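Local coordinates for ESX-1 secretion system protein EccA1 (Mycobacterium tuberculosis, PDB 4F3V) that probably hydrolyses ATP to help power export of virulence factors by the ESX-1 type VII secretion system, and is represented here by the N-terminal TPR-type domain of the ATPase, at residues 9-14 with 74-79; 42-47 with 81-86; 123-128 with 139-144; 148-153 with 267-272. One frame throughout, in Å; residues are numbered along the deposited sequence.

How the interactions relate
From the N terminus, interaction 1 closes the first loop, bringing helix 2-17 against the turn that follows helix 69-72. Interaction 2 starts within that loop, on helix 40-48, and ends beyond it at strand 84-86, so the two cross. They also touch, Met78 CE lying 3.5 Å from Ile44 CG2. Interaction 3 comes later in series and is short, pairing helix 118-125 with helix 134-147; its centre is about 20 Å from that of interaction 2. Interaction 4 then closes a long loop, returning the C-terminal 267-272 to the end of helix 134-147, where Val144 CG1 meets Trp269 CZ3 at 4.1 Å.

Interaction 1 (9-14 with 74-79); sequences SLFESA and VQISMS
The Schellman motif that ends helix 69-72 sets the chain at Val74 and Ile76 against Phe11 and Glu12 of helix 2-17. Gln75, with positive phi, is its C-prime residue, and the turn sends Val74 and Ile76 toward the helix. Phe11 carries much of the contact. Its CG is anti to the backbone N (chi1 -171°), which swings the ring out to three apolar partners in succession. Val74 CG2 approaches ring atom CD2 obliquely at 3.9 Å, Ile76 CD1 lies at the ring edge, 4.2 Å from CE2, and Met78 SD stands 4.0 Å from CZ. The sulfur is 5.3 Å from the ring centroid and 70° off the ring normal, a Met-aromatic contact of oblique geometry. Met78 reaches it through a side chain bent at both chi2 and chi3.

Glu12 serves the exposed margin. Its extended chain lies across Val74, with OE1 4.0 Å from CG1, while a water donates both to Glu12 OE2 and, at 2.7 Å, to Val74 O. No direct hydrogen bond spans the segments, so this water supplies the polar link beside an otherwise apolar contact. Ile76 CD1 also rests against Glu12 CA.

Around this junction, Leu70 and Ser71 of helix 69-72 touch Phe11. Asp41 of helix 40-48 meets both Phe11 and Met78, and helix 22-35 packs on Leu10 and Ala14.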
# COMPACT_ATOMS: atom_id res chain seq x y z
N SER A 9 -18.21 26.87 5.26
CA SER A 9 -17.51 27.61 6.26
C SER A 9 -16.83 26.62 7.28
O SER A 9 -15.73 26.86 7.72
CB SER A 9 -18.44 28.66 6.87
OG SER A 9 -19.19 28.12 7.91
N LEU A 10 -17.46 25.48 7.59
CA LEU A 10 -16.82 24.46 8.43
C LEU A 10 -15.57 23.89 7.75
O LEU A 10 -14.55 23.69 8.40
CB LEU A 10 -17.79 23.31 8.75
CG LEU A 10 -18.93 23.54 9.76
CD1 LEU A 10 -19.82 22.30 9.74
CD2 LEU A 10 -18.44 23.84 11.14
N PHE A 11 -15.65 23.67 6.44
CA PHE A 11 -14.50 23.16 5.71
C PHE A 11 -13.32 24.13 5.70
O PHE A 11 -12.17 23.77 5.96
CB PHE A 11 -14.89 22.81 4.25
CG PHE A 11 -13.81 22.09 3.52
CD1 PHE A 11 -13.70 20.75 3.61
CD2 PHE A 11 -12.83 22.80 2.84
CE1 PHE A 11 -12.66 20.08 2.97
CE2 PHE A 11 -11.78 22.15 2.20
CZ PHE A 11 -11.69 20.79 2.28
N GLU A 12 -13.62 25.39 5.36
CA GLU A 12 -12.62 26.42 5.36
C GLU A 12 -11.96 26.54 6.75
O GLU A 12 -10.73 26.58 6.87
CB GLU A 12 -13.32 27.69 4.95
CG GLU A 12 -12.47 28.90 4.90
CD GLU A 12 -13.25 30.03 4.37
OE1 GLU A 12 -14.50 30.06 4.55
OE2 GLU A 12 -12.61 30.85 3.74
N SER A 13 -12.77 26.52 7.80
CA SER A 13 -12.25 26.59 9.16
C SER A 13 -11.38 25.38 9.44
O SER A 13 -10.32 25.52 10.04
CB SER A 13 -13.38 26.70 10.20
OG SER A 13 -14.02 27.97 10.06
N ALA A 14 -11.84 24.20 9.03
CA ALA A 14 -11.09 22.97 9.31
C ALA A 14 -9.69 23.06 8.68
O ALA A 14 -8.71 22.69 9.31
CB ALA A 14 -11.83 21.71 8.82
N VAL A 74 -15.06 26.92 -1.41
CA VAL A 74 -14.33 27.93 -0.65
C VAL A 74 -12.95 28.20 -1.26
O VAL A 74 -12.03 28.67 -0.58
CB VAL A 74 -14.24 27.56 0.85
CG1 VAL A 74 -15.60 27.78 1.51
CG2 VAL A 74 -13.73 26.14 1.07
N GLN A 75 -12.82 27.89 -2.54
CA GLN A 75 -11.62 28.17 -3.34
C GLN A 75 -10.35 27.54 -2.79
O GLN A 75 -9.27 28.13 -2.87
CB GLN A 75 -11.45 29.70 -3.53
CG GLN A 75 -12.67 30.37 -4.16
CD GLN A 75 -13.78 30.69 -3.15
OE1 GLN A 75 -13.51 31.22 -2.07
NE2 GLN A 75 -15.04 30.45 -3.53
N ILE A 76 -10.45 26.34 -2.23
CA ILE A 76 -9.26 25.64 -1.70
C ILE A 76 -8.94 24.47 -2.62
O ILE A 76 -9.84 23.69 -2.97
CB ILE A 76 -9.49 25.15 -0.27
CG1 ILE A 76 -9.61 26.35 0.70
CG2 ILE A 76 -8.39 24.16 0.19
CD1 ILE A 76 -10.00 25.97 2.12
N SER A 77 -7.69 24.36 -3.05
CA SER A 77 -7.25 23.17 -3.75
C SER A 77 -7.05 22.01 -2.74
O SER A 77 -6.47 22.21 -1.68
CB SER A 77 -5.93 23.42 -4.49
OG SER A 77 -5.44 22.20 -4.99
N MET A 78 -7.52 20.81 -3.07
CA MET A 78 -7.35 19.66 -2.17
C MET A 78 -5.87 19.34 -1.92
O MET A 78 -5.54 18.79 -0.89
CB MET A 78 -8.09 18.42 -2.66
CG MET A 78 -9.61 18.52 -2.48
SD MET A 78 -10.08 18.64 -0.74
CE MET A 78 -9.66 16.97 -0.29
N SER A 79 -5.00 19.71 -2.85
CA SER A 79 -3.56 19.50 -2.67
C SER A 79 -3.01 20.27 -1.50
O SER A 79 -2.02 19.87 -0.90
CB SER A 79 -2.80 19.90 -3.93
OG SER A 79 -3.23 19.08 -4.99
O HOH W 1 -10.85 30.09 1.40

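Interaction 2 (42-47 with 81-86). With SO4 (sulfate ion), chain D.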
# COMPACT_ATOMS: atom_id res chain seq x y z
N ALA A 42 -14.31 16.25 2.78
CA ALA A 42 -14.27 16.15 4.24
C ALA A 42 -13.81 14.77 4.74
O ALA A 42 -13.15 14.68 5.77
CB ALA A 42 -15.62 16.56 4.84
N TRP A 43 -14.17 13.70 4.04
CA TRP A 43 -13.60 12.39 4.33
C TRP A 43 -12.10 12.40 4.16
O TRP A 43 -11.39 11.88 5.02
CB TRP A 43 -14.22 11.28 3.50
CG TRP A 43 -15.67 11.01 3.81
CD1 TRP A 43 -16.77 11.33 3.03
CD2 TRP A 43 -16.22 10.39 5.01
NE1 TRP A 43 -17.93 10.95 3.65
CE2 TRP A 43 -17.66 10.39 4.85
CE3 TRP A 43 -15.68 9.87 6.18
CZ2 TRP A 43 -18.51 9.87 5.81
CZ3 TRP A 43 -16.54 9.36 7.13
CH2 TRP A 43 -17.93 9.35 6.95
N ILE A 44 -11.61 13.06 3.11
CA ILE A 44 -10.18 13.20 2.90
C ILE A 44 -9.54 14.08 4.01
O ILE A 44 -8.44 13.81 4.47
CB ILE A 44 -9.88 13.74 1.47
CG1 ILE A 44 -10.36 12.69 0.43
CG2 ILE A 44 -8.39 14.05 1.29
CD1 ILE A 44 -10.41 13.21 -1.00
N GLY A 45 -10.23 15.13 4.41
CA GLY A 45 -9.79 15.96 5.55
C GLY A 45 -9.62 15.11 6.81
O GLY A 45 -8.63 15.26 7.53
N ARG A 46 -10.56 14.19 7.05
CA ARG A 46 -10.46 13.30 8.22
C ARG A 46 -9.20 12.43 8.15
O ARG A 46 -8.49 12.26 9.16
CB ARG A 46 -11.70 12.44 8.38
CG ARG A 46 -12.92 13.23 8.83
CD ARG A 46 -14.20 12.41 8.81
NE ARG A 46 -14.11 11.23 9.66
CZ ARG A 46 -15.15 10.63 10.26
NH1 ARG A 46 -16.39 11.08 10.12
NH2 ARG A 46 -14.93 9.56 11.00
N ILE A 47 -8.93 11.90 6.95
CA ILE A 47 -7.71 11.12 6.70
C ILE A 47 -6.47 11.96 7.03
O ILE A 47 -5.56 11.52 7.71
CB ILE A 47 -7.63 10.62 5.23
CG1 ILE A 47 -8.73 9.58 4.97
CG2 ILE A 47 -6.25 10.03 4.97
CD1 ILE A 47 -8.82 9.09 3.52
N LEU A 81 -4.37 20.60 1.39
CA LEU A 81 -4.51 19.81 2.62
C LEU A 81 -3.29 18.92 2.91
O LEU A 81 -3.07 18.53 4.07
CB LEU A 81 -5.76 18.95 2.60
CG LEU A 81 -7.05 19.66 3.00
CD1 LEU A 81 -7.32 20.78 1.99
CD2 LEU A 81 -8.19 18.66 3.10
N ASN A 82 -2.54 18.58 1.86
CA ASN A 82 -1.38 17.67 1.95
C ASN A 82 -1.75 16.33 2.58
O ASN A 82 -1.01 15.79 3.41
CB ASN A 82 -0.20 18.31 2.70
CG ASN A 82 0.38 19.50 1.98
OD1 ASN A 82 0.68 19.43 0.78
ND2 ASN A 82 0.56 20.62 2.70
N ALA A 83 -2.91 15.79 2.21
CA ALA A 83 -3.31 14.44 2.65
C ALA A 83 -2.48 13.40 1.86
O ALA A 83 -2.12 13.65 0.70
CB ALA A 83 -4.79 14.22 2.45
N ARG A 84 -2.13 12.30 2.52
CA ARG A 84 -1.38 11.21 1.90
C ARG A 84 -2.04 9.91 2.31
O ARG A 84 -2.60 9.83 3.39
CB ARG A 84 0.09 11.23 2.34
CG ARG A 84 0.83 12.51 1.98
CD ARG A 84 2.33 12.41 2.31
NE ARG A 84 3.02 11.47 1.41
CZ ARG A 84 3.54 11.77 0.21
NH1 ARG A 84 3.48 12.99 -0.30
NH2 ARG A 84 4.09 10.81 -0.50
N ILE A 85 -1.98 8.89 1.45
CA ILE A 85 -2.51 7.56 1.77
C ILE A 85 -1.43 6.46 1.55
O ILE A 85 -0.47 6.65 0.79
CB ILE A 85 -3.79 7.20 0.99
CG1 ILE A 85 -3.75 7.65 -0.47
CG2 ILE A 85 -5.04 7.77 1.66
CD1 ILE A 85 -3.02 6.73 -1.42
N ALA A 86 -1.59 5.34 2.23
CA ALA A 86 -0.65 4.21 2.18
C ALA A 86 -0.85 3.36 0.92
O ALA A 86 -1.98 3.02 0.58
CB ALA A 86 -0.82 3.36 3.45
S SO4 D . 5.64 12.88 -3.23
O1 SO4 D . 7.00 13.04 -2.66
O2 SO4 D . 5.07 11.62 -2.70
O3 SO4 D . 4.76 14.01 -2.81
O4 SO4 D . 5.72 12.83 -4.70
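Ile44 and Ile47 of helix 40-48 meet Ala83 and Ile85 of 81-86, where a helix of the TPR-type domain packs against one strand of a small two-stranded antiparallel sheet, 84-86 with 95-97. The tight part of this contact is largely apolar. Ile44 CG2 approaches Ala83 CB to 3.8 Å. With chi1 -64° placing CG1 beside the backbone N, CG2 of Ile44 is left anti to that nitrogen and faces the small alanine. One turn further along the helix, Ile47 CG2 lies 4.0 Å from Arg84 O and 4.2 Å from Ile85 CG2, touching backbone and side chain with the same methyl. At Gly45 the leucine meets the backbone directly, Leu81 CD2 lying 4.0 Å from Gly45 CA. No hydrogen bond crosses between the segments, which is consistent with cohesion by close apolar fit.

The outer side differs in kind. Arg84 points away from the helix, and its guanidinium meets a sulfate ion, probably taken from the crystallisation liquor. Arg84 NH1 donates to sulfate O3 at 3.0 Å with an N-H...O angle of 166°. The sulfur lies in the guanidinium plane, at its edge, so the anion is met edge-on.

Strand 95-97 pairs antiparallel with strand 84-86, Tyr96 bonding to Ile85 through the backbone. Helix 54-62 covers Ile47 through Thr56 and Leu57, and Phe67 packs against Ile44.

Interaction 3 (123-128 with 139-144)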
# COMPACT_ATOMS: atom_id res chain seq x y z
N GLU A 123 -11.74 -4.41 -8.56
CA GLU A 123 -12.81 -3.69 -9.22
C GLU A 123 -12.60 -2.17 -9.15
O GLU A 123 -12.85 -1.49 -10.12
CB GLU A 123 -14.15 -4.10 -8.62
CG GLU A 123 -15.34 -3.44 -9.26
CD GLU A 123 -16.66 -3.89 -8.64
OE1 GLU A 123 -16.76 -5.03 -8.12
OE2 GLU A 123 -17.61 -3.09 -8.69
N ALA A 124 -12.17 -1.65 -7.99
CA ALA A 124 -11.88 -0.22 -7.86
C ALA A 124 -10.74 0.17 -8.79
O ALA A 124 -10.81 1.19 -9.45
CB ALA A 124 -11.55 0.15 -6.41
N LEU A 125 -9.72 -0.68 -8.87
CA LEU A 125 -8.56 -0.38 -9.74
C LEU A 125 -8.95 -0.30 -11.22
O LEU A 125 -8.37 0.49 -11.96
CB LEU A 125 -7.43 -1.40 -9.53
CG LEU A 125 -6.68 -1.29 -8.17
CD1 LEU A 125 -5.68 -2.43 -8.03
CD2 LEU A 125 -5.96 0.05 -7.98
N GLU A 126 -9.92 -1.11 -11.64
CA GLU A 126 -10.33 -1.20 -13.03
C GLU A 126 -11.58 -0.36 -13.37
O GLU A 126 -12.08 -0.45 -14.47
CB GLU A 126 -10.57 -2.68 -13.37
CG GLU A 126 -9.32 -3.53 -13.19
CD GLU A 126 -9.53 -5.00 -13.49
OE1 GLU A 126 -10.69 -5.43 -13.67
OE2 GLU A 126 -8.51 -5.73 -13.54
N ALA A 127 -12.06 0.45 -12.42
CA ALA A 127 -13.30 1.21 -12.61
C ALA A 127 -13.17 2.36 -13.59
O ALA A 127 -14.19 2.85 -14.06
CB ALA A 127 -13.86 1.72 -11.29
N ALA A 128 -11.95 2.81 -13.90
CA ALA A 128 -11.77 3.91 -14.86
C ALA A 128 -10.41 3.80 -15.55
O ALA A 128 -9.51 3.18 -15.04
CB ALA A 128 -11.91 5.29 -14.18
N TRP A 139 1.39 -1.38 -10.07
CA TRP A 139 1.92 -1.42 -8.70
C TRP A 139 0.84 -1.83 -7.72
O TRP A 139 1.04 -2.73 -6.88
CB TRP A 139 2.56 -0.10 -8.28
CG TRP A 139 2.91 -0.14 -6.82
CD1 TRP A 139 2.25 0.48 -5.77
CD2 TRP A 139 3.92 -1.01 -6.18
NE1 TRP A 139 2.82 0.12 -4.56
CE2 TRP A 139 3.83 -0.76 -4.75
CE3 TRP A 139 4.88 -1.90 -6.66
CZ2 TRP A 139 4.66 -1.40 -3.84
CZ3 TRP A 139 5.72 -2.52 -5.73
CH2 TRP A 139 5.60 -2.28 -4.36
N MET A 140 -0.34 -1.18 -7.80
CA MET A 140 -1.43 -1.55 -6.89
C MET A 140 -1.92 -2.99 -7.07
O MET A 140 -2.24 -3.67 -6.09
CB MET A 140 -2.61 -0.60 -7.00
CG MET A 140 -2.29 0.83 -6.61
SD MET A 140 -1.34 1.04 -5.09
CE MET A 140 -2.27 0.15 -3.85
N LYS A 141 -1.93 -3.48 -8.30
CA LYS A 141 -2.26 -4.89 -8.51
C LYS A 141 -1.24 -5.82 -7.84
O LYS A 141 -1.62 -6.84 -7.29
CB LYS A 141 -2.42 -5.20 -9.99
CG LYS A 141 -3.68 -4.58 -10.57
CD LYS A 141 -3.93 -5.06 -12.00
CE LYS A 141 -5.23 -4.51 -12.57
NZ LYS A 141 -5.57 -5.17 -13.88
N ALA A 142 0.04 -5.46 -7.91
CA ALA A 142 1.11 -6.17 -7.23
C ALA A 142 0.87 -6.20 -5.71
O ALA A 142 1.07 -7.23 -5.05
CB ALA A 142 2.46 -5.54 -7.57
N VAL A 143 0.36 -5.09 -5.18
CA VAL A 143 -0.04 -5.02 -3.78
C VAL A 143 -1.20 -5.97 -3.46
O VAL A 143 -1.15 -6.72 -2.50
CB VAL A 143 -0.41 -3.57 -3.34
CG1 VAL A 143 -1.13 -3.59 -2.01
CG2 VAL A 143 0.83 -2.66 -3.28
N VAL A 144 -2.25 -5.94 -4.28
CA VAL A 144 -3.43 -6.77 -4.07
C VAL A 144 -3.10 -8.26 -4.22
O VAL A 144 -3.45 -9.09 -3.34
CB VAL A 144 -4.58 -6.36 -5.02
CG1 VAL A 144 -5.81 -7.28 -4.86
CG2 VAL A 144 -4.93 -4.90 -4.81
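Leu125, in the last turn of helix 118-125, inserts its two methyls against Met140 and Lys141 of helix 134-147, joining successive helices of this TPR-type helical domain. In the first shell, both branches straddle Met140 CB, which lies 3.6 Å from Leu125 CD2 and 3.7 Å from Leu125 CD1. The two side chains cross at about a right angle. Leu125 CD1 also reaches Lys141 CG at 3.9 Å and Val144 CG2 at 4.1 Å, so one methyl touches residues a turn apart, Met140 and Val144. Met140 bends at chi2 and chi3, and its end leads away from Leu125; the contact is therefore made near the base of its side chain.

Beyond this buried patch, Lys141 adds a charged contact. Its aliphatic stem slides past Leu125 in the opposite direction and, extended beyond CG, carries the ammonium group to Glu126, the first residue to leave helical geometry. The lysine thus combines an apolar contact near its base with a polar one at its end.

Further out, helix 101-115 backs the contact: Ala109 touches Leu125, while Met106 and Ala110 touch Met140. Ala121 and Met122, on the same helix as Leu125, touch Val144, and Met122 also meets Lys141. The salt bridge is also a hydrogen bond, Lys141 NZ donating to Glu126 OE2 at 3.0 Å, where it is received by the anti lone pair of OE2.

Interaction 4 (148-153 with 267-272); sequences AERWTD and DPWDPG. With SO4 (sulfate ion), chain F.
Arg150 points the NH1 edge of its guanidinium at the face of the Trp269 indole in a cation-pi contact, fastening the C-terminal loop to the turn between helices 134-147 and 151-158. Arg150 CZ is 4.2 Å from the centroid of the Trp269 six-membered ring and only 7° off its normal. The two planes lie 58° apart, so the group is not stacked flat: Arg150 NH1 dips to 3.1 Å above the Trp269 plane, over its centre. A bend at chi3 turns the guanidinium toward this position, while Pro268 CB lies over one of its faces, off centre.

In a salt bridge, NE and NH2 of Arg150 grip Asp153 OD2 side-on, both reaching this oxygen from the same face of the carboxylate; the bond from NE is 2.7 Å. NH1 and NH2 also hold a sulfate ion, probably from the crystallisation liquor, with Arg150 NH1 to sulfate O2 at 2.8 Å.

The indole is approached at its edge as well, where Ala148 CB lies 3.4 Å from Trp269 CE3, and the ring of Tyr118, from helix 118-125, meets it with planes about 15° apart. Glu149, the C-prime residue of the Schellman motif ending helix 134-147, crosses Pro271 at about a right angle. Asp267 to Asp270 form a type I beta turn, and the Asx turn within it is closed by Trp269 N donating to Asp267 OD1 at 3.0 Å.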
# COMPACT_ATOMS: atom_id res chain seq x y z
N ALA A 148 -2.72 -11.59 -1.30
CA ALA A 148 -3.35 -12.91 -1.47
C ALA A 148 -2.34 -14.02 -1.79
O ALA A 148 -2.72 -15.15 -2.16
CB ALA A 148 -4.41 -12.84 -2.59
N GLU A 149 -1.05 -13.70 -1.68
CA GLU A 149 0.04 -14.65 -2.01
C GLU A 149 -0.06 -15.23 -3.43
O GLU A 149 0.33 -16.39 -3.70
CB GLU A 149 0.12 -15.77 -0.97
CG GLU A 149 0.34 -15.24 0.44
CD GLU A 149 0.36 -16.31 1.53
OE1 GLU A 149 0.71 -17.46 1.28
OE2 GLU A 149 0.03 -15.97 2.68
N ARG A 150 -0.50 -14.38 -4.36
CA ARG A 150 -0.58 -14.76 -5.75
C ARG A 150 0.70 -14.33 -6.47
O ARG A 150 0.72 -13.36 -7.24
CB ARG A 150 -1.84 -14.14 -6.36
CG ARG A 150 -3.09 -14.87 -5.88
CD ARG A 150 -4.36 -14.23 -6.43
NE ARG A 150 -4.50 -14.36 -7.88
CZ ARG A 150 -5.65 -14.23 -8.54
NH1 ARG A 150 -6.79 -13.96 -7.90
NH2 ARG A 150 -5.67 -14.40 -9.85
N TRP A 151 1.79 -15.05 -6.17
CA TRP A 151 3.12 -14.59 -6.55
C TRP A 151 3.36 -14.55 -8.02
O TRP A 151 4.03 -13.65 -8.49
CB TRP A 151 4.19 -15.41 -5.85
CG TRP A 151 3.98 -15.41 -4.36
CD1 TRP A 151 3.66 -16.48 -3.55
CD2 TRP A 151 3.99 -14.25 -3.46
NE1 TRP A 151 3.51 -16.08 -2.24
CE2 TRP A 151 3.70 -14.75 -2.12
CE3 TRP A 151 4.26 -12.90 -3.62
CZ2 TRP A 151 3.65 -13.92 -1.01
CZ3 TRP A 151 4.19 -12.07 -2.51
CH2 TRP A 151 3.91 -12.57 -1.22
N THR A 152 2.82 -15.50 -8.78
CA THR A 152 2.99 -15.46 -10.22
C THR A 152 2.22 -14.26 -10.85
O THR A 152 2.70 -13.66 -11.80
CB THR A 152 2.54 -16.78 -10.87
OG1 THR A 152 1.23 -17.11 -10.37
CG2 THR A 152 3.50 -17.91 -10.49
N ASP A 153 1.09 -13.86 -10.26
CA ASP A 153 0.34 -12.68 -10.76
C ASP A 153 1.11 -11.39 -10.40
O ASP A 153 1.16 -10.44 -11.20
CB ASP A 153 -1.07 -12.65 -10.18
CG ASP A 153 -1.94 -13.80 -10.67
OD1 ASP A 153 -1.90 -14.08 -11.89
OD2 ASP A 153 -2.68 -14.42 -9.86
N ASP A 267 -9.84 -21.61 -4.47
CA ASP A 267 -10.12 -20.18 -4.56
C ASP A 267 -8.79 -19.45 -4.70
O ASP A 267 -8.02 -19.43 -3.75
CB ASP A 267 -10.84 -19.74 -3.30
CG ASP A 267 -11.04 -18.22 -3.21
OD1 ASP A 267 -10.62 -17.44 -4.09
OD2 ASP A 267 -11.66 -17.81 -2.21
N PRO A 268 -8.51 -18.88 -5.88
CA PRO A 268 -7.22 -18.25 -6.16
C PRO A 268 -6.82 -17.20 -5.10
O PRO A 268 -5.64 -16.98 -4.90
CB PRO A 268 -7.43 -17.54 -7.51
CG PRO A 268 -8.76 -17.93 -8.00
CD PRO A 268 -9.42 -18.85 -7.03
N TRP A 269 -7.81 -16.57 -4.46
CA TRP A 269 -7.53 -15.56 -3.42
C TRP A 269 -7.15 -16.14 -2.08
O TRP A 269 -6.78 -15.39 -1.17
CB TRP A 269 -8.75 -14.67 -3.25
CG TRP A 269 -9.07 -13.83 -4.47
CD1 TRP A 269 -10.24 -13.86 -5.25
CD2 TRP A 269 -8.23 -12.79 -5.09
NE1 TRP A 269 -10.18 -12.93 -6.27
CE2 TRP A 269 -9.00 -12.26 -6.23
CE3 TRP A 269 -6.98 -12.26 -4.81
CZ2 TRP A 269 -8.51 -11.25 -7.05
CZ3 TRP A 269 -6.50 -11.24 -5.65
CH2 TRP A 269 -7.25 -10.74 -6.74
N ASP A 270 -7.27 -17.46 -1.92
CA ASP A 270 -7.08 -18.13 -0.64
C ASP A 270 -5.92 -19.14 -0.68
O ASP A 270 -6.07 -20.26 -1.19
CB ASP A 270 -8.39 -18.82 -0.21
CG ASP A 270 -8.31 -19.45 1.18
OD1 ASP A 270 -7.27 -19.33 1.87
OD2 ASP A 270 -9.29 -20.08 1.61
N PRO A 271 -4.76 -18.75 -0.13
CA PRO A 271 -3.61 -19.62 -0.11
C PRO A 271 -3.86 -20.91 0.66
O PRO A 271 -3.17 -21.91 0.41
CB PRO A 271 -2.54 -18.80 0.63
CG PRO A 271 -3.06 -17.42 0.70
CD PRO A 271 -4.54 -17.49 0.60
N GLY A 272 -4.83 -20.91 1.57
CA GLY A 272 -5.21 -22.11 2.31
C GLY A 272 -5.98 -23.15 1.51
O GLY A 272 -6.20 -24.24 2.00
S SO4 F . -9.07 -14.02 -10.56
O1 SO4 F . -8.57 -15.18 -11.35
O2 SO4 F . -9.22 -14.45 -9.16
O3 SO4 F . -8.13 -12.87 -10.73
O4 SO4 F . -10.41 -13.62 -11.05